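Local structure of beta-galactosidase/beta-glucuronidase (Faecalibacterium prausnitzii L2-6, 6MVF) at residues Gly298-Gln303 against Thr331-His336; Gly488-Ile493 against Gly550-Gly555; Glu508-Tyr513 against Thr563-Phe568; Asn534-Gly539 against Gly555-Asp560. The protein is a family 2 glycoside hydrolase that binds flavin mononucleotide and acts as a beta-glucuronidase, and may also have beta-galactosidase activity. All blocks are in the same frame, centred on the assembly; numbering follows the deposited sequence.

Contact 1: residues Gly298-Gln303 against Thr331-His336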
# COMPACT_ATOMS: atom_id res chain seq x y z
N GLY A 298 -5.82 -19.32 28.85
CA GLY A 298 -6.20 -18.15 28.08
C GLY A 298 -7.26 -17.26 28.70
O GLY A 298 -7.29 -17.05 29.92
N VAL A 299 -8.12 -16.70 27.84
CA VAL A 299 -8.98 -15.58 28.22
C VAL A 299 -10.30 -15.71 27.47
O VAL A 299 -10.43 -16.47 26.51
CB VAL A 299 -8.30 -14.21 27.91
CG1 VAL A 299 -6.95 -14.11 28.57
CG2 VAL A 299 -8.12 -14.01 26.42
N SER A 300 -11.29 -14.96 27.93
CA SER A 300 -12.52 -14.72 27.19
C SER A 300 -12.46 -13.33 26.59
O SER A 300 -11.66 -12.50 27.01
CB SER A 300 -13.74 -14.86 28.10
OG SER A 300 -13.86 -16.21 28.57
N ARG A 301 -13.31 -13.09 25.59
CA ARG A 301 -13.30 -11.83 24.85
C ARG A 301 -14.71 -11.50 24.41
O ARG A 301 -15.34 -12.31 23.72
CB ARG A 301 -12.36 -11.94 23.64
CG ARG A 301 -12.19 -10.66 22.81
CD ARG A 301 -12.87 -10.75 21.43
NE ARG A 301 -12.74 -9.50 20.68
CZ ARG A 301 -13.28 -9.27 19.48
NH1 ARG A 301 -14.01 -10.20 18.87
NH2 ARG A 301 -13.07 -8.11 18.87
N HIS A 302 -15.21 -10.33 24.81
CA HIS A 302 -16.46 -9.78 24.30
C HIS A 302 -16.19 -8.95 23.04
O HIS A 302 -15.03 -8.66 22.71
CB HIS A 302 -17.14 -8.95 25.39
CG HIS A 302 -18.20 -9.68 26.14
ND1 HIS A 302 -19.29 -10.26 25.51
CD2 HIS A 302 -18.37 -9.91 27.46
CE1 HIS A 302 -20.06 -10.84 26.42
NE2 HIS A 302 -19.53 -10.63 27.61
N GLN A 303 -17.26 -8.58 22.31
CA GLN A 303 -17.09 -7.99 20.97
C GLN A 303 -17.33 -6.47 20.91
O GLN A 303 -17.76 -5.94 19.88
CB GLN A 303 -17.97 -8.73 19.96
CG GLN A 303 -19.43 -8.41 20.04
CD GLN A 303 -20.25 -9.14 18.97
OE1 GLN A 303 -19.70 -9.69 18.02
NE2 GLN A 303 -21.57 -9.15 19.14
N THR A 331 -5.61 -20.04 24.17
CA THR A 331 -7.02 -20.35 24.00
C THR A 331 -7.83 -19.08 24.21
O THR A 331 -7.45 -18.20 24.99
CB THR A 331 -7.47 -21.47 24.98
OG1 THR A 331 -8.85 -21.79 24.76
CG2 THR A 331 -7.25 -21.10 26.43
N ILE A 332 -8.92 -18.97 23.47
CA ILE A 332 -9.85 -17.86 23.64
C ILE A 332 -11.26 -18.41 23.70
O ILE A 332 -11.71 -19.04 22.74
CB ILE A 332 -9.75 -16.83 22.51
CG1 ILE A 332 -8.41 -16.11 22.51
CG2 ILE A 332 -10.91 -15.84 22.66
CD1 ILE A 332 -8.16 -15.31 21.23
N ARG A 333 -11.96 -18.13 24.80
CA ARG A 333 -13.38 -18.41 24.88
C ARG A 333 -14.16 -17.22 24.31
O ARG A 333 -14.11 -16.11 24.86
CB ARG A 333 -13.82 -18.71 26.32
CG ARG A 333 -15.32 -18.88 26.43
CD ARG A 333 -15.76 -19.15 27.85
NE ARG A 333 -17.21 -19.27 27.93
CZ ARG A 333 -17.94 -18.82 28.95
NH1 ARG A 333 -17.35 -18.22 29.97
NH2 ARG A 333 -19.26 -18.97 28.93
N LEU A 334 -14.86 -17.45 23.21
CA LEU A 334 -15.56 -16.38 22.50
C LEU A 334 -17.01 -16.28 22.99
O LEU A 334 -17.97 -16.59 22.29
CB LEU A 334 -15.46 -16.61 21.00
CG LEU A 334 -14.09 -16.12 20.55
CD1 LEU A 334 -13.90 -16.26 19.06
CD2 LEU A 334 -13.90 -14.66 21.00
N ALA A 335 -17.14 -15.82 24.23
CA ALA A 335 -18.46 -15.70 24.84
C ALA A 335 -19.14 -14.42 24.37
O ALA A 335 -18.49 -13.49 23.89
CB ALA A 335 -18.30 -15.73 26.37
N HIS A 336 -20.48 -14.36 24.47
CA HIS A 336 -21.39 -15.45 24.84
C HIS A 336 -22.28 -15.76 23.64
O HIS A 336 -23.46 -16.03 23.80
CB HIS A 336 -22.32 -15.09 26.01
CG HIS A 336 -21.67 -15.09 27.36
ND1 HIS A 336 -21.19 -16.24 27.97
CD2 HIS A 336 -21.47 -14.09 28.26
CE1 HIS A 336 -20.70 -15.93 29.16
NE2 HIS A 336 -20.86 -14.64 29.36
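Ser300 keeps OG beside its backbone N (chi1 -65°), while Arg333 has CG anti to its backbone N (chi1 175°). The serine hydroxyl therefore lies alongside the start of the arginine chain, with Ser300 OG 3.4 Å from Arg333 CB. From CG the Arg333 chain runs extended to NE and carries the guanidinium past the serine to Asn398 and Glu357. Ala335 CB sits over the centre of one guanidinium face, 3.9 Å above the plane. On the other face of the sheet Val299 CG2 packs on Ile332 CG1 at 4.4 Å, and Phe343 of helix 341-350 touches Ile332 there. The backbones pair in parallel. Val299 N donates to Thr331 O (3.3 Å) and Val299 O accepts from Arg333 N (2.8 Å). Arg301 N then donates to Arg333 O (3.2 Å). These are neighbouring strands of the TIM barrel, joined through helix 314-327 in a beta-alpha-beta crossover. Thr331 CG2 packs on Gly298 N. Beyond the strands Arg301 bends at chi2 and lays CD near Leu334 CD2 (4.1 Å), while its guanidinium pairs with Asp320. The His302 and His336 rings meet obliquely, planes 69° apart, with His302 CE1 4.0 Å from His336 CD2. His302 ND1 is hydrogen-bonded to Tyr337 OH, and His336 ND1 to Glu357.

Contact 2: residues Gly488-Ile493 against Gly550-Gly555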
# COMPACT_ATOMS: atom_id res chain seq x y z
N GLY A 488 -12.07 -14.38 37.81
CA GLY A 488 -11.54 -13.04 37.65
C GLY A 488 -11.96 -12.15 38.81
O GLY A 488 -12.53 -12.59 39.79
N CYS A 489 -11.69 -10.87 38.63
CA CYS A 489 -11.75 -9.94 39.75
C CYS A 489 -11.69 -8.54 39.16
O CYS A 489 -11.04 -8.33 38.14
CB CYS A 489 -10.57 -10.23 40.68
SG CYS A 489 -10.32 -9.11 41.97
N GLU A 490 -12.42 -7.61 39.76
CA GLU A 490 -12.42 -6.26 39.23
C GLU A 490 -11.13 -5.56 39.59
O GLU A 490 -10.53 -5.82 40.62
CB GLU A 490 -13.61 -5.46 39.76
CG GLU A 490 -14.95 -6.10 39.44
CD GLU A 490 -15.60 -5.49 38.23
OE1 GLU A 490 -15.12 -4.39 37.84
OE2 GLU A 490 -16.57 -6.10 37.69
N GLY A 491 -10.71 -4.68 38.68
CA GLY A 491 -9.57 -3.81 38.85
C GLY A 491 -9.87 -2.49 38.17
O GLY A 491 -10.09 -2.43 36.95
N ILE A 492 -9.90 -1.42 38.96
CA ILE A 492 -10.16 -0.08 38.46
C ILE A 492 -8.89 0.72 38.74
O ILE A 492 -8.51 0.87 39.91
CB ILE A 492 -11.42 0.51 39.10
CG1 ILE A 492 -12.60 -0.41 38.73
CG2 ILE A 492 -11.66 1.93 38.65
CD1 ILE A 492 -13.96 0.05 39.18
N ILE A 493 -8.19 1.16 37.69
CA ILE A 493 -6.76 1.45 37.86
C ILE A 493 -6.47 2.83 38.44
O ILE A 493 -5.31 3.20 38.60
CB ILE A 493 -5.96 1.24 36.55
CG1 ILE A 493 -6.55 2.01 35.37
CG2 ILE A 493 -5.86 -0.22 36.21
CD1 ILE A 493 -5.84 1.74 34.07
N GLY A 550 -21.64 1.53 34.10
CA GLY A 550 -21.76 1.03 32.75
C GLY A 550 -20.80 -0.07 32.33
O GLY A 550 -20.77 -0.42 31.14
N ARG A 551 -20.02 -0.64 33.25
CA ARG A 551 -18.87 -1.43 32.85
C ARG A 551 -18.71 -2.67 33.72
O ARG A 551 -18.94 -2.63 34.93
CB ARG A 551 -17.57 -0.62 32.92
CG ARG A 551 -17.60 0.71 32.18
CD ARG A 551 -17.61 0.51 30.70
NE ARG A 551 -17.80 1.78 30.02
CZ ARG A 551 -16.86 2.71 29.86
NH1 ARG A 551 -15.63 2.52 30.33
NH2 ARG A 551 -17.15 3.84 29.23
N ASN A 552 -18.27 -3.75 33.09
CA ASN A 552 -17.53 -4.79 33.78
C ASN A 552 -16.04 -4.48 33.65
O ASN A 552 -15.53 -4.35 32.53
CB ASN A 552 -17.88 -6.16 33.21
CG ASN A 552 -17.29 -7.30 34.02
OD1 ASN A 552 -16.08 -7.43 34.14
ND2 ASN A 552 -18.16 -8.15 34.57
N ASN A 553 -15.36 -4.30 34.78
CA ASN A 553 -13.96 -3.90 34.79
C ASN A 553 -13.05 -5.01 35.29
O ASN A 553 -12.04 -4.77 35.97
CB ASN A 553 -13.77 -2.63 35.63
CG ASN A 553 -14.27 -1.37 34.91
OD1 ASN A 553 -13.87 -1.07 33.77
ND2 ASN A 553 -15.16 -0.64 35.57
N LYS A 554 -13.38 -6.25 34.93
CA LYS A 554 -12.56 -7.41 35.24
C LYS A 554 -11.51 -7.68 34.16
O LYS A 554 -10.93 -8.77 34.12
CB LYS A 554 -13.43 -8.66 35.45
CG LYS A 554 -14.48 -8.51 36.52
CD LYS A 554 -14.95 -9.85 37.09
CE LYS A 554 -16.10 -9.67 38.11
NZ LYS A 554 -17.39 -9.24 37.44
N GLY A 555 -11.24 -6.68 33.30
CA GLY A 555 -10.32 -6.88 32.20
C GLY A 555 -8.87 -6.92 32.64
O GLY A 555 -8.47 -6.35 33.65
O HOH W 1 -10.29 -10.47 36.17
O HOH W 2 -16.72 -1.31 37.76
O HOH W 3 -18.29 -3.97 37.76
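Glu490 and Lys554 cross obliquely, so that their chains pack as well as their charges. The bend of Glu490 at chi2 (-98°) turns the carboxylate back over the lysine chain, with Glu490 CD 3.6 Å from Lys554 CG. The carboxylate then splits its work. OE2 forms a long, weak salt bridge with Lys554 NZ (3.3 Å), and that ammonium also bonds Tyr459. OE1 takes a weak bond from Asn553 N (3.1 Å). The carboxylate plane stands 89° from the Asn553 amide, so the two flat groups do not stack. Water W3 bridges Glu490 OE2 and Arg551 O. Water W2 accepts from Asn553 ND2 (2.8 Å) and reaches Glu490 OE1 weakly. Ile492 comes across the same amide, with CD1 3.9 Å from Asn553 ND2. The firm backbone link is Gly491 N to Asn553 O, 3.0 Å and nearly straight at 170°. Asn264 of the second subunit bonds Gly491 O. Asn552 OD1 accepts from Lys554 N (3.1 Å), an Asx turn just where the chain meets Glu490. The contact joins the loop directly after TIM-barrel strand 482-487 to strand 551-552, which pairs antiparallel with 538-540, and to the turn that follows it.

Contact 3: residues Glu508-Tyr513 against Thr563-Phe568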
# COMPACT_ATOMS: atom_id res chain seq x y z
N GLU A 508 -4.09 -3.39 42.63
CA GLU A 508 -3.24 -4.30 43.37
C GLU A 508 -3.99 -5.57 43.76
O GLU A 508 -3.42 -6.66 43.74
CB GLU A 508 -2.68 -3.60 44.62
CG GLU A 508 -1.59 -2.56 44.36
CD GLU A 508 -2.10 -1.27 43.69
OE1 GLU A 508 -3.28 -0.92 43.92
OE2 GLU A 508 -1.34 -0.62 42.91
N TYR A 509 -5.27 -5.45 44.10
CA TYR A 509 -5.97 -6.65 44.57
C TYR A 509 -6.27 -7.58 43.41
O TYR A 509 -6.22 -8.80 43.56
CB TYR A 509 -7.26 -6.29 45.33
CG TYR A 509 -7.95 -7.53 45.85
CD1 TYR A 509 -7.51 -8.15 47.03
CD2 TYR A 509 -8.99 -8.12 45.15
CE1 TYR A 509 -8.12 -9.31 47.48
CE2 TYR A 509 -9.60 -9.28 45.59
CZ TYR A 509 -9.17 -9.87 46.76
OH TYR A 509 -9.80 -11.02 47.20
N GLN A 510 -6.59 -7.01 42.26
CA GLN A 510 -6.81 -7.84 41.09
C GLN A 510 -5.54 -8.57 40.68
O GLN A 510 -5.60 -9.71 40.22
CB GLN A 510 -7.33 -6.99 39.95
CG GLN A 510 -7.85 -7.78 38.77
CD GLN A 510 -7.81 -6.94 37.47
OE1 GLN A 510 -6.89 -6.15 37.28
NE2 GLN A 510 -8.80 -7.12 36.60
N ALA A 511 -4.37 -7.95 40.89
CA ALA A 511 -3.10 -8.61 40.58
C ALA A 511 -2.83 -9.76 41.55
O ALA A 511 -2.32 -10.80 41.13
CB ALA A 511 -1.94 -7.61 40.59
N LEU A 512 -3.16 -9.58 42.83
CA LEU A 512 -3.00 -10.66 43.81
C LEU A 512 -3.90 -11.84 43.47
O LEU A 512 -3.49 -13.00 43.59
CB LEU A 512 -3.32 -10.16 45.23
CG LEU A 512 -2.32 -9.25 45.93
CD1 LEU A 512 -2.93 -8.72 47.23
CD2 LEU A 512 -1.01 -9.97 46.21
N TYR A 513 -5.14 -11.56 43.08
CA TYR A 513 -6.06 -12.62 42.68
C TYR A 513 -5.48 -13.45 41.53
O TYR A 513 -5.47 -14.68 41.57
CB TYR A 513 -7.41 -11.99 42.29
CG TYR A 513 -8.40 -12.95 41.69
CD1 TYR A 513 -8.36 -13.25 40.34
CD2 TYR A 513 -9.36 -13.59 42.48
CE1 TYR A 513 -9.25 -14.15 39.78
CE2 TYR A 513 -10.26 -14.49 41.94
CZ TYR A 513 -10.20 -14.76 40.59
OH TYR A 513 -11.09 -15.63 40.02
N THR A 563 -4.57 0.32 27.66
CA THR A 563 -3.84 0.22 28.93
C THR A 563 -3.90 -1.21 29.45
O THR A 563 -4.98 -1.71 29.80
CB THR A 563 -4.38 1.21 29.97
OG1 THR A 563 -4.29 2.53 29.45
CG2 THR A 563 -3.57 1.16 31.24
N ARG A 564 -2.74 -1.85 29.51
CA ARG A 564 -2.59 -3.16 30.11
C ARG A 564 -2.49 -3.01 31.62
O ARG A 564 -1.58 -2.33 32.13
CB ARG A 564 -1.34 -3.83 29.54
CG ARG A 564 -1.43 -4.12 28.06
CD ARG A 564 -0.04 -4.14 27.42
NE ARG A 564 -0.10 -4.55 26.02
CZ ARG A 564 -0.57 -3.77 25.04
NH1 ARG A 564 -1.01 -2.54 25.32
NH2 ARG A 564 -0.60 -4.24 23.79
N LYS A 565 -3.41 -3.64 32.33
CA LYS A 565 -3.35 -3.59 33.78
C LYS A 565 -2.21 -4.47 34.28
O LYS A 565 -1.61 -5.24 33.52
CB LYS A 565 -4.69 -4.01 34.38
CG LYS A 565 -5.85 -3.18 33.89
CD LYS A 565 -7.13 -3.69 34.48
CE LYS A 565 -8.30 -3.09 33.77
NZ LYS A 565 -9.54 -3.77 34.24
N ASP A 566 -1.90 -4.35 35.56
CA ASP A 566 -0.79 -5.14 36.10
C ASP A 566 -1.10 -6.63 36.04
O ASP A 566 -0.18 -7.45 35.93
CB ASP A 566 -0.46 -4.68 37.53
CG ASP A 566 0.33 -3.34 37.57
OD1 ASP A 566 0.84 -2.84 36.51
OD2 ASP A 566 0.45 -2.78 38.68
N SER A 567 -2.39 -7.00 36.08
CA SER A 567 -2.79 -8.40 35.94
C SER A 567 -2.37 -8.97 34.60
O SER A 567 -2.12 -10.17 34.50
CB SER A 567 -4.31 -8.54 36.08
OG SER A 567 -4.71 -8.41 37.42
N PHE A 568 -2.37 -8.13 33.56
CA PHE A 568 -1.93 -8.57 32.24
C PHE A 568 -0.51 -9.13 32.29
O PHE A 568 -0.24 -10.20 31.74
CB PHE A 568 -2.04 -7.40 31.28
CG PHE A 568 -1.39 -7.61 29.95
CD1 PHE A 568 -0.01 -7.40 29.79
CD2 PHE A 568 -2.15 -7.98 28.84
CE1 PHE A 568 0.58 -7.59 28.57
CE2 PHE A 568 -1.56 -8.16 27.61
CZ PHE A 568 -0.20 -7.97 27.46
O HOH W 4 -4.42 -5.55 37.99
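Gln510 and Ser567 form the close part of this contact between helix 507-522 and the start of helix 566-575. With CG anti to the backbone N (chi1 -169°) and the chain extended, the Gln510 amide comes to the serine. Gln510 OE1 lies 3.1 Å from Ser567 OG, and Gln510 O is 3.2 Å from the same hydroxyl. Water W4 makes the clear bridge. It donates to Gln510 OE1 (2.6 Å) and accepts from Ser567 OG (2.9 Å). Lys565 crosses the glutamine at about a right angle, with CD 3.7 Å from Gln510 OE1. Its ammonium goes on to Asp537. Gln510 NE2 bonds Cys489 O and Gly555 O. With a leucine in place of Gln510, Cys489 O would probably lose this donor and the water its acceptor. The other side is looser. Ala511 CB only brushes Asp566 CB at 4.5 Å, and the carboxylate of Asp566 turns to Gly585 N. Glu508 and Leu512, on the same helix, are partly exposed. Between the two segments the tie is thus polar and partly water-borne. The amide divides its two ends, oxygen to water and nitrogen to backbone carbonyls, which probably fixes its rotation.

Contact 4: residues Asn534-Gly539 against Gly555-Asp560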
# COMPACT_ATOMS: atom_id res chain seq x y z
N ASN A 534 -12.12 -11.08 32.29
CA ASN A 534 -12.26 -11.17 30.84
C ASN A 534 -10.97 -10.50 30.29
O ASN A 534 -10.22 -9.89 31.06
CB ASN A 534 -13.57 -10.47 30.39
CG ASN A 534 -13.84 -10.56 28.89
OD1 ASN A 534 -13.21 -9.85 28.10
ND2 ASN A 534 -14.80 -11.38 28.50
N MET A 535 -10.68 -10.62 28.98
CA MET A 535 -9.48 -9.99 28.44
C MET A 535 -9.56 -8.47 28.56
O MET A 535 -8.57 -7.81 28.93
CB MET A 535 -9.28 -10.36 26.96
CG MET A 535 -8.01 -9.79 26.36
SD MET A 535 -6.45 -10.42 27.07
CE MET A 535 -5.25 -9.33 26.30
N PHE A 536 -10.71 -7.91 28.22
CA PHE A 536 -10.93 -6.47 28.21
C PHE A 536 -12.14 -6.16 29.08
O PHE A 536 -13.11 -6.93 29.08
CB PHE A 536 -11.21 -5.95 26.79
CG PHE A 536 -10.21 -6.38 25.78
CD1 PHE A 536 -8.95 -5.79 25.74
CD2 PHE A 536 -10.53 -7.36 24.87
CE1 PHE A 536 -8.01 -6.19 24.79
CE2 PHE A 536 -9.59 -7.77 23.90
CZ PHE A 536 -8.33 -7.19 23.87
N ASP A 537 -12.07 -5.05 29.82
CA ASP A 537 -13.28 -4.39 30.28
C ASP A 537 -14.30 -4.36 29.14
O ASP A 537 -13.93 -4.22 27.96
CB ASP A 537 -12.97 -2.97 30.75
CG ASP A 537 -11.81 -2.89 31.78
OD1 ASP A 537 -11.62 -3.79 32.62
OD2 ASP A 537 -11.08 -1.86 31.76
N PHE A 538 -15.58 -4.51 29.46
CA PHE A 538 -16.60 -4.49 28.41
C PHE A 538 -17.84 -3.79 28.96
O PHE A 538 -17.96 -3.56 30.17
CB PHE A 538 -16.91 -5.92 27.90
CG PHE A 538 -17.41 -6.88 28.98
CD1 PHE A 538 -16.52 -7.60 29.75
CD2 PHE A 538 -18.76 -7.06 29.20
CE1 PHE A 538 -16.96 -8.48 30.72
CE2 PHE A 538 -19.20 -7.95 30.16
CZ PHE A 538 -18.30 -8.66 30.92
N GLY A 539 -18.77 -3.45 28.06
CA GLY A 539 -19.92 -2.63 28.43
C GLY A 539 -21.09 -3.41 29.00
O GLY A 539 -21.55 -4.39 28.40
N GLY A 555 -11.24 -6.68 33.30
CA GLY A 555 -10.32 -6.88 32.20
C GLY A 555 -8.87 -6.92 32.64
O GLY A 555 -8.47 -6.35 33.65
N LEU A 556 -8.07 -7.67 31.89
CA LEU A 556 -6.63 -7.54 31.99
C LEU A 556 -6.14 -6.32 31.23
O LEU A 556 -5.02 -5.86 31.47
CB LEU A 556 -5.93 -8.80 31.45
CG LEU A 556 -6.29 -10.17 32.01
CD1 LEU A 556 -5.78 -11.31 31.10
CD2 LEU A 556 -5.74 -10.32 33.42
N VAL A 557 -6.99 -5.78 30.35
CA VAL A 557 -6.70 -4.65 29.48
C VAL A 557 -7.95 -3.77 29.47
O VAL A 557 -9.06 -4.28 29.63
CB VAL A 557 -6.32 -5.13 28.05
CG1 VAL A 557 -6.04 -3.97 27.11
CG2 VAL A 557 -5.12 -6.06 28.11
N THR A 558 -7.76 -2.46 29.29
CA THR A 558 -8.89 -1.54 29.32
C THR A 558 -9.72 -1.63 28.04
O THR A 558 -9.31 -2.21 27.02
CB THR A 558 -8.44 -0.10 29.53
OG1 THR A 558 -7.44 0.23 28.56
CG2 THR A 558 -7.91 0.10 30.96
N ILE A 559 -10.92 -1.04 28.11
CA ILE A 559 -11.93 -1.21 27.08
C ILE A 559 -11.56 -0.49 25.78
O ILE A 559 -12.06 -0.83 24.71
CB ILE A 559 -13.28 -0.75 27.66
CG1 ILE A 559 -14.44 -1.26 26.82
CG2 ILE A 559 -13.31 0.75 27.81
CD1 ILE A 559 -15.77 -0.74 27.26
N ASP A 560 -10.69 0.50 25.85
CA ASP A 560 -10.19 1.18 24.67
C ASP A 560 -8.96 0.48 24.09
O ASP A 560 -8.35 1.01 23.15
CB ASP A 560 -9.90 2.65 25.01
CG ASP A 560 -8.92 2.81 26.18
OD1 ASP A 560 -8.13 1.86 26.44
OD2 ASP A 560 -8.95 3.88 26.84
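A single beta bridge, Phe536 with Val557, ties the loop after TIM-barrel strand 529-532 to the chain that leads into helix 566-575. Asp537 N donates to Val557 O (3.1 Å), and Leu556 N to Asn534 O (3.2 Å). Val557 N adds a weak bond to Met535 O. The side chains of Phe536 and Val557 lie side by side, and Val557 CG1 meets the ring at its edge, in plane, 3.7 Å from Phe536 CD1. Met535 CG covers one face of that ring. Met535 CE runs on to Val557 CG2 at 3.7 Å. Asp537 holds CG beside its backbone N (chi1 -52°), which turns the carboxylate to Gly555. OD1 accepts from Gly555 N (3.0 Å), met nearly along the C-O axis, and also takes a salt bridge from Lys565. With an alanine here, the Lys565 charge and Gly555 N would probably each lose this partner. Gly555 CA packs on the backbone, 3.7 Å from Phe536 C. Ile559 CB rests on Asp537 CB at 3.8 Å. Asn534 closes an Asx turn: its OD1 accepts from Phe536 N at 3.2 Å, on a lone pair in the carbonyl plane.

Contact 1 comes first along the chain. It closes the helical connection, about 30 residues long, between barrel strands 292-300 and 331-334, and is complete before the others open. Segments 488-493, 508-513 and 534-539 then follow in order. Contact 2 crosses contact 3 and also contact 4, since each of those opens before contact 2 closes and closes after it. Contact 4 lies wholly between the two segments of contact 3. Contacts 2 and 4 share Gly555. Ser300 O with Met535 N links contact 1 to contact 4, and Ser567 and Phe568 pack on Leu556 to join contact 3 to contact 4. Together contacts 2, 3 and 4 tie the later barrel loops to helices 507-522 and 566-575, beside the second subunit.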